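Local atomic coordinates of probable E3 ubiquitin-protein ligase HERC1 (Homo sapiens, PDB entry 4QT6), a protein that probably attaches ubiquitin to substrate proteins through a HECT domain, its SPRY domain, the part described here, being of a kind that commonly binds other proteins. Residues I17-S22 and G148-I153; I45-R50 and F98-F103; G51-C56 and Y78-G83. All blocks are in the same frame, centred on the assembly; numbering follows the deposited sequence.

The three contacts lie in the SPRY beta-sandwich, an all-beta fold of two antiparallel sheets, and are nested along the chain: contact 3 falls within the loop closed by contact 2, and contact 2 within that closed by contact 1. Contacts 1 and 2, with centres about 11 Å apart, meet the same sheet, where strands 150-154 and 38-47 are neighbours. Contact 3, its centre about 9 Å from that of contact 2 and 14 Å from that of contact 1, belongs to the other sheet through strands 55-60 and 75-79. Glu48 bonded to Thr55, and Thr99 bonded to Glu53, tie contacts 2 and 3 together, so loops here connect the two sheets.

Contact 1. Residues I17-S22 and G148-I153; sequences ILTHGS and GEKVKI. With ARF (formamide), chain H; ARF (formamide), chain F.
Leu18 and Val151 face each other as an antiparallel hydrogen-bonded pair, each using both its backbone N-H and its C=O. Leu18 N reaches Val151 O at 2.8 Å, and Val151 N returns the bond to Leu18 O at 3.0 Å. The non-hydrogen-bonded pairs Ile17-Lys152 and Thr19-Lys150 flank them, and CA-H...O contacts from Ile17, Thr19 and Lys150 add to the load on the carbonyls. One rung further on, His20 N donates to Glu149 O at 2.9 Å with a nearly straight N-H...O angle of 170°. Gly148 N then meets His20 O at 2.9 Å from above the carbonyl plane, a more bent bond at the end of the ladder. These residues join strand 17-20 to strand 150-154 inside the seven-stranded sheet of the SPRY beta-sandwich, bringing a segment near the N-terminus beside one near the C-terminus. Leu18 and Val151 turn into the sandwich, toward Phe142 and Val140 of the other sheet. Buried at the strand end, His20 places its ring with CG anti to the backbone N (chi1 -176°), and His20 ND1 donates to Glu149 OE1 at 2.7 Å. The carboxylate oxygen lies in the ring plane, although it is approached on its syn side somewhat out of its own plane. Glu149 bends at chi2 (89°) to bring this oxygen round, while OE2 is bonded to Ser144 and His20 NE2 to Gly24 O; both ends of both groups are therefore engaged, which fixes the turn of the ring. On the sheet's other face, Thr19 OG1 lies alongside the Lys150 chain, 3.4 Å from Lys150 CG. The polar ends of these two side chains converge on Glu13, as a hydrogen bond from Thr19 and a salt bridge from Lys150.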
loop_
_atom_site.group_PDB
_atom_site.type_symbol
_atom_site.label_atom_id
_atom_site.label_comp_id
_atom_site.label_asym_id
_atom_site.label_seq_id
_atom_site.Cartn_x
_atom_site.Cartn_y
_atom_site.Cartn_z
ATOM N N ILE A 17 6.074 -11.196 3.081
ATOM C CA ILE A 17 5.647 -10.294 4.143
ATOM C C ILE A 17 6.622 -9.149 4.307
ATOM O O ILE A 17 7.843 -9.331 4.231
ATOM C CB ILE A 17 5.441 -11.065 5.467
ATOM C CG1 ILE A 17 4.176 -11.934 5.331
ATOM C CG2 ILE A 17 5.317 -10.161 6.694
ATOM C CD1 ILE A 17 4.072 -12.995 6.395
ATOM N N LEU A 18 6.073 -7.954 4.532
ATOM C CA LEU A 18 6.880 -6.805 4.871
ATOM C C LEU A 18 6.621 -6.485 6.332
ATOM O O LEU A 18 5.460 -6.296 6.751
ATOM C CB LEU A 18 6.536 -5.590 3.995
ATOM C CG LEU A 18 7.455 -4.383 4.186
ATOM C CD1 LEU A 18 8.784 -4.627 3.511
ATOM C CD2 LEU A 18 6.792 -3.114 3.639
ATOM N N THR A 19 7.705 -6.428 7.101
ATOM C CA THR A 19 7.634 -6.161 8.523
ATOM C C THR A 19 8.285 -4.833 8.847
ATOM O O THR A 19 9.404 -4.570 8.409
ATOM C CB THR A 19 8.325 -7.305 9.306
ATOM O OG1 THR A 19 7.623 -8.525 9.052
ATOM C CG2 THR A 19 8.371 -7.003 10.814
ATOM N N HIS A 20 7.592 -4.000 9.628
ATOM C CA HIS A 20 8.108 -2.698 9.982
ATOM C C HIS A 20 9.227 -2.926 10.994
ATOM O O HIS A 20 9.015 -3.595 12.004
ATOM C CB HIS A 20 7.014 -1.833 10.586
ATOM C CG HIS A 20 7.444 -0.441 10.879
ATOM N ND1 HIS A 20 6.737 0.391 11.725
ATOM C CD2 HIS A 20 8.502 0.279 10.439
ATOM C CE1 HIS A 20 7.335 1.565 11.774
ATOM N NE2 HIS A 20 8.421 1.517 11.028
ATOM N N GLY A 21 10.418 -2.443 10.669
ATOM C CA GLY A 21 11.607 -2.699 11.479
ATOM C C GLY A 21 12.058 -1.474 12.233
ATOM O O GLY A 21 11.259 -0.590 12.559
ATOM N N SER A 22 13.357 -1.440 12.524
ATOM C CA SER A 22 13.958 -0.324 13.241
ATOM C C SER A 22 14.232 0.853 12.314
ATOM O O SER A 22 14.349 0.697 11.100
ATOM C CB SER A 22 15.281 -0.769 13.882
ATOM O OG SER A 22 16.289 -0.971 12.892
ATOM N N GLY A 148 7.035 -3.341 14.125
ATOM C CA GLY A 148 6.181 -4.489 14.426
ATOM C C GLY A 148 5.048 -4.860 13.507
ATOM O O GLY A 148 4.597 -6.018 13.505
ATOM N N GLU A 149 4.531 -3.888 12.770
ATOM C CA GLU A 149 3.407 -4.168 11.887
ATOM C C GLU A 149 3.882 -5.115 10.803
ATOM O O GLU A 149 5.055 -5.096 10.455
ATOM C CB GLU A 149 2.873 -2.911 11.214
ATOM C CG GLU A 149 2.297 -1.833 12.124
ATOM C CD GLU A 149 3.331 -0.842 12.601
ATOM O OE1 GLU A 149 4.536 -1.055 12.393
ATOM O OE2 GLU A 149 2.933 0.167 13.203
ATOM N N LYS A 150 2.966 -5.919 10.266
ATOM C CA LYS A 150 3.287 -6.865 9.192
ATOM C C LYS A 150 2.181 -6.925 8.153
ATOM O O LYS A 150 1.002 -7.024 8.499
ATOM C CB LYS A 150 3.521 -8.286 9.736
ATOM C CG LYS A 150 4.683 -8.424 10.692
ATOM C CD LYS A 150 4.902 -9.895 11.003
ATOM C CE LYS A 150 5.954 -10.053 12.097
ATOM N NZ LYS A 150 6.625 -11.378 12.097
ATOM N N VAL A 151 2.559 -6.849 6.881
ATOM C CA VAL A 151 1.598 -6.928 5.763
ATOM C C VAL A 151 2.075 -7.966 4.763
ATOM O O VAL A 151 3.246 -7.961 4.361
ATOM C CB VAL A 151 1.453 -5.551 5.058
ATOM C CG1 VAL A 151 0.470 -5.603 3.886
ATOM C CG2 VAL A 151 1.019 -4.485 6.056
ATOM N N LYS A 152 1.159 -8.821 4.327
ATOM C CA LYS A 152 1.432 -9.821 3.319
ATOM C C LYS A 152 0.911 -9.368 1.957
ATOM O O LYS A 152 -0.217 -8.875 1.859
ATOM C CB LYS A 152 0.751 -11.133 3.716
ATOM C CG LYS A 152 0.963 -12.276 2.743
ATOM C CD LYS A 152 0.429 -13.585 3.290
ATOM C CE LYS A 152 0.604 -14.693 2.270
ATOM N NZ LYS A 152 0.377 -16.055 2.826
ATOM N N ILE A 153 1.713 -9.580 0.917
ATOM C CA ILE A 153 1.235 -9.372 -0.438
ATOM C C ILE A 153 0.769 -10.715 -1.021
ATOM O O ILE A 153 1.461 -11.725 -0.887
ATOM C CB ILE A 153 2.296 -8.628 -1.311
ATOM C CG1 ILE A 153 1.661 -8.131 -2.620
ATOM C CG2 ILE A 153 3.528 -9.473 -1.557
ATOM C CD1 ILE A 153 2.561 -7.191 -3.414
HETATM N N ARF H . 15.738 -1.323 9.664
HETATM C C ARF H . 15.141 -2.513 9.559
HETATM O O ARF H . 14.936 -3.171 10.571
HETATM N N ARF F . 3.033 -8.339 -6.904
HETATM C C ARF F . 3.222 -9.358 -6.048
HETATM O O ARF F . 4.305 -9.460 -5.477
#

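Contact 2. Residues I45-R50 and F98-F103; sequences IVKENR and FTQGDF. With ARF (formamide), chain E.
A type II beta turn from Thr99 to Asp102, just ahead of strand 103-109, packs against the end of strand 38-47, where Val46 and Lys47 form a classic beta bulge opposite Lys150. Two backbone bonds fasten the turn to Ile45: Ile45 N donates to Asp102 O at 2.9 Å, and Ile45 O receives Gly101 N at 2.8 Å. Gly101 sits at a positive phi (89°) where a side chain would be jammed against the preceding carbonyl. The Ile45 side chain bears on the turn, with CB 3.3 Å from Thr99 O and CG2 against the backbone of Gln100. Its CG1 and CD1 branch runs on to Phe98, which it crosses at about a right angle; Ile45 CG1 comes to the ring edge, 3.9 Å from Phe98 CD2.

Gln100 reaches back across the strand end with its CG anti to the backbone N (chi1 -173°) and the chain extended beyond. This carries Gln100 OE1 to Glu48 N, which donates at 2.9 Å in an almost straight bond, 172° at the hydrogen. A water gives Gln100 OE1 a second donor at 2.7 Å. In one of its two conformers, Arg50 lies across the same chain, one face of its guanidinium over Gln100 CB, while its CG touches Thr99 OG1, a hydroxyl bonded to Glu53.

Gln100 OE1 also lies 3.0 Å from Glu48 O, two acceptors close together without a bond, which is the cost of the arrangement. The two donors to OE1 nonetheless favour this orientation of the amide and probably outweigh that closeness, since turning the group over would set NE2 against the Glu48 N-H.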
loop_
_atom_site.group_PDB
_atom_site.type_symbol
_atom_site.label_atom_id
_atom_site.label_comp_id
_atom_site.label_asym_id
_atom_site.label_seq_id
_atom_site.Cartn_x
_atom_site.Cartn_y
_atom_site.Cartn_z
ATOM N N ILE A 45 -3.480 -7.880 6.121
ATOM C CA ILE A 45 -2.872 -7.250 7.293
ATOM C C ILE A 45 -2.585 -8.311 8.370
ATOM O O ILE A 45 -3.480 -8.783 9.094
ATOM C CB ILE A 45 -3.704 -6.075 7.863
ATOM C CG1 ILE A 45 -4.179 -5.121 6.747
ATOM C CG2 ILE A 45 -2.907 -5.334 8.915
ATOM C CD1 ILE A 45 -3.101 -4.489 5.914
ATOM N N VAL A 46 -1.320 -8.711 8.445
ATOM C CA VAL A 46 -0.923 -9.816 9.330
ATOM C C VAL A 46 -0.926 -9.382 10.797
ATOM O O VAL A 46 -1.388 -10.126 11.687
ATOM C CB VAL A 46 0.458 -10.380 8.931
ATOM C CG1 VAL A 46 0.961 -11.359 9.970
ATOM C CG2 VAL A 46 0.397 -11.089 7.578
ATOM N N LYS A 47 -0.340 -8.226 11.058
ATOM C CA LYS A 47 -0.145 -7.726 12.410
ATOM C C LYS A 47 -0.305 -6.210 12.403
ATOM O O LYS A 47 0.347 -5.498 11.627
ATOM C CB LYS A 47 1.237 -8.134 12.935
ATOM C CG LYS A 47 1.559 -7.676 14.355
ATOM C CD LYS A 47 0.604 -8.268 15.372
ATOM C CE LYS A 47 0.825 -7.698 16.778
ATOM N NZ LYS A 47 0.431 -6.261 16.923
ATOM N N GLU A 48 -1.187 -5.726 13.278
ATOM C CA GLU A 48 -1.365 -4.308 13.507
ATOM C C GLU A 48 -1.800 -4.072 14.960
ATOM O O GLU A 48 -2.058 -5.027 15.691
ATOM C CB GLU A 48 -2.402 -3.723 12.526
ATOM C CG GLU A 48 -1.787 -2.845 11.427
ATOM C CD GLU A 48 -1.300 -1.501 11.945
ATOM O OE1 GLU A 48 -0.885 -0.642 11.129
ATOM O OE2 GLU A 48 -1.328 -1.282 13.189
ATOM N N ASN A 49 -1.840 -2.801 15.342
ATOM C CA ASN A 49 -2.447 -2.351 16.614
ATOM C C ASN A 49 -3.858 -1.889 16.331
ATOM O O ASN A 49 -4.063 -0.805 15.792
ATOM C CB ASN A 49 -1.615 -1.230 17.217
ATOM C CG ASN A 49 -0.196 -1.653 17.477
ATOM O OD1 ASN A 49 0.748 -1.181 16.833
ATOM N ND2 ASN A 49 -0.033 -2.586 18.400
ATOM N N ARG A 50 -4.827 -2.741 16.646
ATOM C CA ARG A 50 -6.223 -2.456 16.349
ATOM C C ARG A 50 -6.638 -1.148 17.012
ATOM O O ARG A 50 -6.346 -0.916 18.195
ATOM C CB ARG A 50 -7.126 -3.588 16.825
ATOM C CG ARG A 50 -6.990 -4.877 16.027
ATOM C CD ARG A 50 -7.536 -6.057 16.816
ATOM N NE ARG A 50 -7.088 -7.350 16.301
ATOM C CZ ARG A 50 -7.586 -7.970 15.228
ATOM N NH1 ARG A 50 -8.555 -7.418 14.493
ATOM N NH2 ARG A 50 -7.102 -9.158 14.880
ATOM N N PHE A 98 -9.386 -0.158 7.856
ATOM C CA PHE A 98 -9.079 -1.578 7.885
ATOM C C PHE A 98 -8.008 -1.857 8.921
ATOM O O PHE A 98 -7.361 -0.930 9.426
ATOM C CB PHE A 98 -8.703 -2.107 6.489
ATOM C CG PHE A 98 -7.546 -1.382 5.836
ATOM C CD1 PHE A 98 -7.763 -0.235 5.090
ATOM C CD2 PHE A 98 -6.250 -1.861 5.936
ATOM C CE1 PHE A 98 -6.720 0.430 4.468
ATOM C CE2 PHE A 98 -5.199 -1.199 5.313
ATOM C CZ PHE A 98 -5.425 -0.051 4.587
ATOM N N THR A 99 -7.839 -3.128 9.259
ATOM C CA THR A 99 -6.956 -3.509 10.359
ATOM C C THR A 99 -6.489 -4.943 10.210
ATOM O O THR A 99 -6.713 -5.604 9.159
ATOM C CB THR A 99 -7.662 -3.288 11.730
ATOM O OG1 THR A 99 -6.704 -3.354 12.801
ATOM C CG2 THR A 99 -8.771 -4.274 11.937
ATOM N N GLN A 100 -5.815 -5.427 11.257
ATOM C CA GLN A 100 -5.330 -6.798 11.299
ATOM C C GLN A 100 -6.414 -7.778 10.891
ATOM O O GLN A 100 -7.549 -7.698 11.377
ATOM C CB GLN A 100 -4.862 -7.114 12.718
ATOM C CG GLN A 100 -4.184 -8.457 12.841
ATOM C CD GLN A 100 -3.484 -8.646 14.173
ATOM O OE1 GLN A 100 -2.715 -7.794 14.617
ATOM N NE2 GLN A 100 -3.722 -9.800 14.805
ATOM N N GLY A 101 -6.078 -8.705 10.004
ATOM C CA GLY A 101 -6.990 -9.736 9.551
ATOM C C GLY A 101 -7.838 -9.383 8.345
ATOM O O GLY A 101 -8.537 -10.258 7.808
ATOM N N ASP A 102 -7.772 -8.130 7.898
ATOM C CA ASP A 102 -8.475 -7.699 6.687
ATOM C C ASP A 102 -7.612 -7.876 5.426
ATOM O O ASP A 102 -6.355 -7.832 5.470
ATOM C CB ASP A 102 -8.886 -6.224 6.775
ATOM C CG ASP A 102 -9.954 -5.963 7.830
ATOM O OD1 ASP A 102 -10.802 -6.855 8.023
ATOM O OD2 ASP A 102 -9.952 -4.854 8.425
ATOM N N PHE A 103 -8.316 -8.101 4.327
ATOM C CA PHE A 103 -7.769 -8.066 2.962
ATOM C C PHE A 103 -8.167 -6.792 2.266
ATOM O O PHE A 103 -9.341 -6.399 2.333
ATOM C CB PHE A 103 -8.343 -9.183 2.098
ATOM C CG PHE A 103 -7.841 -10.548 2.426
ATOM C CD1 PHE A 103 -8.509 -11.335 3.348
ATOM C CD2 PHE A 103 -6.747 -11.080 1.762
ATOM C CE1 PHE A 103 -8.061 -12.618 3.635
ATOM C CE2 PHE A 103 -6.304 -12.350 2.028
ATOM C CZ PHE A 103 -6.962 -13.125 2.968
HETATM N N ARF E . -8.583 -15.804 5.564
HETATM C C ARF E . -7.255 -15.685 5.699
HETATM O O ARF E . -6.551 -16.159 4.839
HETATM O O HOH W 1 -2.764 -7.405 17.272
#

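Contact 3. Residues G51-C56 and Y78-G83; sequences GNEGTC and YRAYSG. With ARF (formamide), chain B; ARF (formamide), chain G; ARF (formamide), chain C.
Cys56 and Arg79 form an antiparallel non-hydrogen-bonded pair where the regular pairing of strands 55-60 and 75-79, in the six-stranded SPRY sheet, gives way to loops. Cys56 SG, anti to its own carbonyl carbon, rests 3.8 Å from Arg79 CB. Next along, Ala80 N donates to Thr55 O at 2.9 Å, and a water that also donates to Thr55 O accepts from Tyr81 N, continuing the link.

Glu53 packs against Ala80 and Tyr81. Its chain bends at chi2 (81°), with Glu53 CB 3.8 Å from Ala80 CB and OE1 at the edge of the Tyr81 ring. OE1 also accepts from a water shared with Tyr81 O, while OE2 accepts from Gly51 N and is bonded to Thr99. With an alanine here the CB contact stays, but Gly51 N, the Thr99 hydroxyl and the water shared with Tyr81 O are likely to lose their acceptor, freeing the 51-53 loop to shift.

Tyr81 swings its ring out with CG anti to the backbone N (chi1 172°), so that Tyr81 CE1 meets Gly51 O in the ring plane, 3.4 Å away. Over one ring face lies a formamide whose N donates to Glu53 O and Asn52 OD1. The extended Arg79 chain brings its guanidinium to this molecule edge-on; NH1 is bonded to Tyr86 OH and NE to Tyr143 OH, while Arg79 NH2 donates to the formamide O at 3.0 Å, with 177° at the hydrogen.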
loop_
_atom_site.group_PDB
_atom_site.type_symbol
_atom_site.label_atom_id
_atom_site.label_comp_id
_atom_site.label_asym_id
_atom_site.label_seq_id
_atom_site.Cartn_x
_atom_site.Cartn_y
_atom_site.Cartn_z
ATOM N N GLY A 51 -7.283 -0.286 16.237
ATOM C CA GLY A 51 -7.698 1.035 16.727
ATOM C C GLY A 51 -6.613 2.093 16.819
ATOM O O GLY A 51 -6.880 3.208 17.249
ATOM N N ASN A 52 -5.379 1.769 16.443
ATOM C CA ASN A 52 -4.307 2.756 16.435
ATOM C C ASN A 52 -3.290 2.352 15.379
ATOM O O ASN A 52 -2.094 2.258 15.642
ATOM C CB ASN A 52 -3.654 2.848 17.813
ATOM C CG ASN A 52 -2.680 4.003 17.931
ATOM O OD1 ASN A 52 -2.855 5.071 17.325
ATOM N ND2 ASN A 52 -1.641 3.798 18.717
ATOM N N GLU A 53 -3.803 2.133 14.174
ATOM C CA GLU A 53 -3.004 1.540 13.089
ATOM C C GLU A 53 -1.996 2.544 12.570
ATOM O O GLU A 53 -2.177 3.764 12.725
ATOM C CB GLU A 53 -3.907 1.053 11.954
ATOM C CG GLU A 53 -4.749 -0.166 12.282
ATOM C CD GLU A 53 -6.020 0.149 13.062
ATOM O OE1 GLU A 53 -6.300 1.330 13.320
ATOM O OE2 GLU A 53 -6.731 -0.798 13.431
ATOM N N GLY A 54 -0.933 2.024 11.946
ATOM C CA GLY A 54 0.177 2.827 11.462
ATOM C C GLY A 54 0.577 2.503 10.028
ATOM O O GLY A 54 1.649 2.852 9.602
ATOM N N THR A 55 -0.308 1.822 9.309
ATOM C CA THR A 55 -0.056 1.328 7.945
ATOM C C THR A 55 -0.849 2.080 6.891
ATOM O O THR A 55 -2.039 2.388 7.099
ATOM C CB THR A 55 -0.493 -0.135 7.867
ATOM O OG1 THR A 55 0.280 -0.898 8.796
ATOM C CG2 THR A 55 -0.332 -0.721 6.454
ATOM N N CYS A 56 -0.219 2.282 5.735
ATOM C CA CYS A 56 -0.932 2.606 4.494
ATOM C C CYS A 56 -0.522 1.592 3.443
ATOM O O CYS A 56 0.601 1.101 3.486
ATOM C CB CYS A 56 -0.566 3.968 3.948
ATOM S SG CYS A 56 -0.981 5.371 5.021
ATOM N N TYR A 78 -3.527 4.413 0.914
ATOM C CA TYR A 78 -4.808 4.147 1.556
ATOM C C TYR A 78 -4.488 3.748 3.002
ATOM O O TYR A 78 -3.756 2.783 3.280
ATOM C CB TYR A 78 -5.554 3.062 0.741
ATOM C CG TYR A 78 -6.842 2.479 1.254
ATOM C CD1 TYR A 78 -7.732 3.239 2.000
ATOM C CD2 TYR A 78 -7.231 1.183 0.887
ATOM C CE1 TYR A 78 -8.923 2.683 2.455
ATOM C CE2 TYR A 78 -8.424 0.631 1.324
ATOM C CZ TYR A 78 -9.277 1.397 2.096
ATOM O OH TYR A 78 -10.462 0.822 2.534
ATOM N N ARG A 79 -5.015 4.544 3.930
ATOM C CA ARG A 79 -4.628 4.490 5.347
ATOM C C ARG A 79 -5.559 3.611 6.192
ATOM O O ARG A 79 -6.792 3.821 6.215
ATOM C CB ARG A 79 -4.600 5.929 5.878
ATOM C CG ARG A 79 -4.214 6.104 7.328
ATOM C CD ARG A 79 -4.142 7.591 7.647
ATOM N NE ARG A 79 -4.023 7.866 9.074
ATOM C CZ ARG A 79 -4.401 9.006 9.660
ATOM N NH1 ARG A 79 -4.945 9.997 8.941
ATOM N NH2 ARG A 79 -4.244 9.146 10.972
ATOM N N ALA A 80 -4.969 2.641 6.908
ATOM C CA ALA A 80 -5.721 1.666 7.666
ATOM C C ALA A 80 -6.594 2.331 8.729
ATOM O O ALA A 80 -7.780 2.026 8.850
ATOM C CB ALA A 80 -4.776 0.675 8.314
ATOM N N TYR A 81 -5.991 3.244 9.475
ATOM C CA TYR A 81 -6.613 3.782 10.691
ATOM C C TYR A 81 -7.943 4.483 10.425
ATOM O O TYR A 81 -8.880 4.322 11.195
ATOM C CB TYR A 81 -5.655 4.749 11.377
ATOM C CG TYR A 81 -6.287 5.499 12.527
ATOM C CD1 TYR A 81 -6.556 4.854 13.713
ATOM C CD2 TYR A 81 -6.655 6.827 12.399
ATOM C CE1 TYR A 81 -7.156 5.520 14.767
ATOM C CE2 TYR A 81 -7.255 7.511 13.453
ATOM C CZ TYR A 81 -7.490 6.843 14.637
ATOM O OH TYR A 81 -8.089 7.493 15.711
ATOM N N SER A 82 -7.993 5.254 9.346
ATOM C CA SER A 82 -9.112 6.136 9.023
ATOM C C SER A 82 -9.815 5.867 7.692
ATOM O O SER A 82 -10.872 6.453 7.409
ATOM C CB SER A 82 -8.573 7.558 8.979
ATOM O OG SER A 82 -7.531 7.677 8.010
ATOM N N GLY A 83 -9.218 5.050 6.826
ATOM C CA GLY A 83 -9.734 4.916 5.475
ATOM C C GLY A 83 -9.411 6.072 4.527
ATOM O O GLY A 83 -9.844 6.043 3.372
HETATM N N ARF B . -3.280 5.649 14.444
HETATM C C ARF B . -3.494 6.793 13.798
HETATM O O ARF B . -3.153 6.928 12.633
HETATM N N ARF G . 0.594 3.206 15.344
HETATM C C ARF G . 0.276 4.444 14.943
HETATM O O ARF G . 1.143 5.302 14.845
HETATM N N ARF C . -12.302 0.181 0.390
HETATM C C ARF C . -13.618 0.420 0.330
HETATM O O ARF C . -14.162 1.032 1.241
HETATM O O HOH W 2 -8.995 2.177 13.171
HETATM O O HOH W 3 -3.042 3.383 9.503
#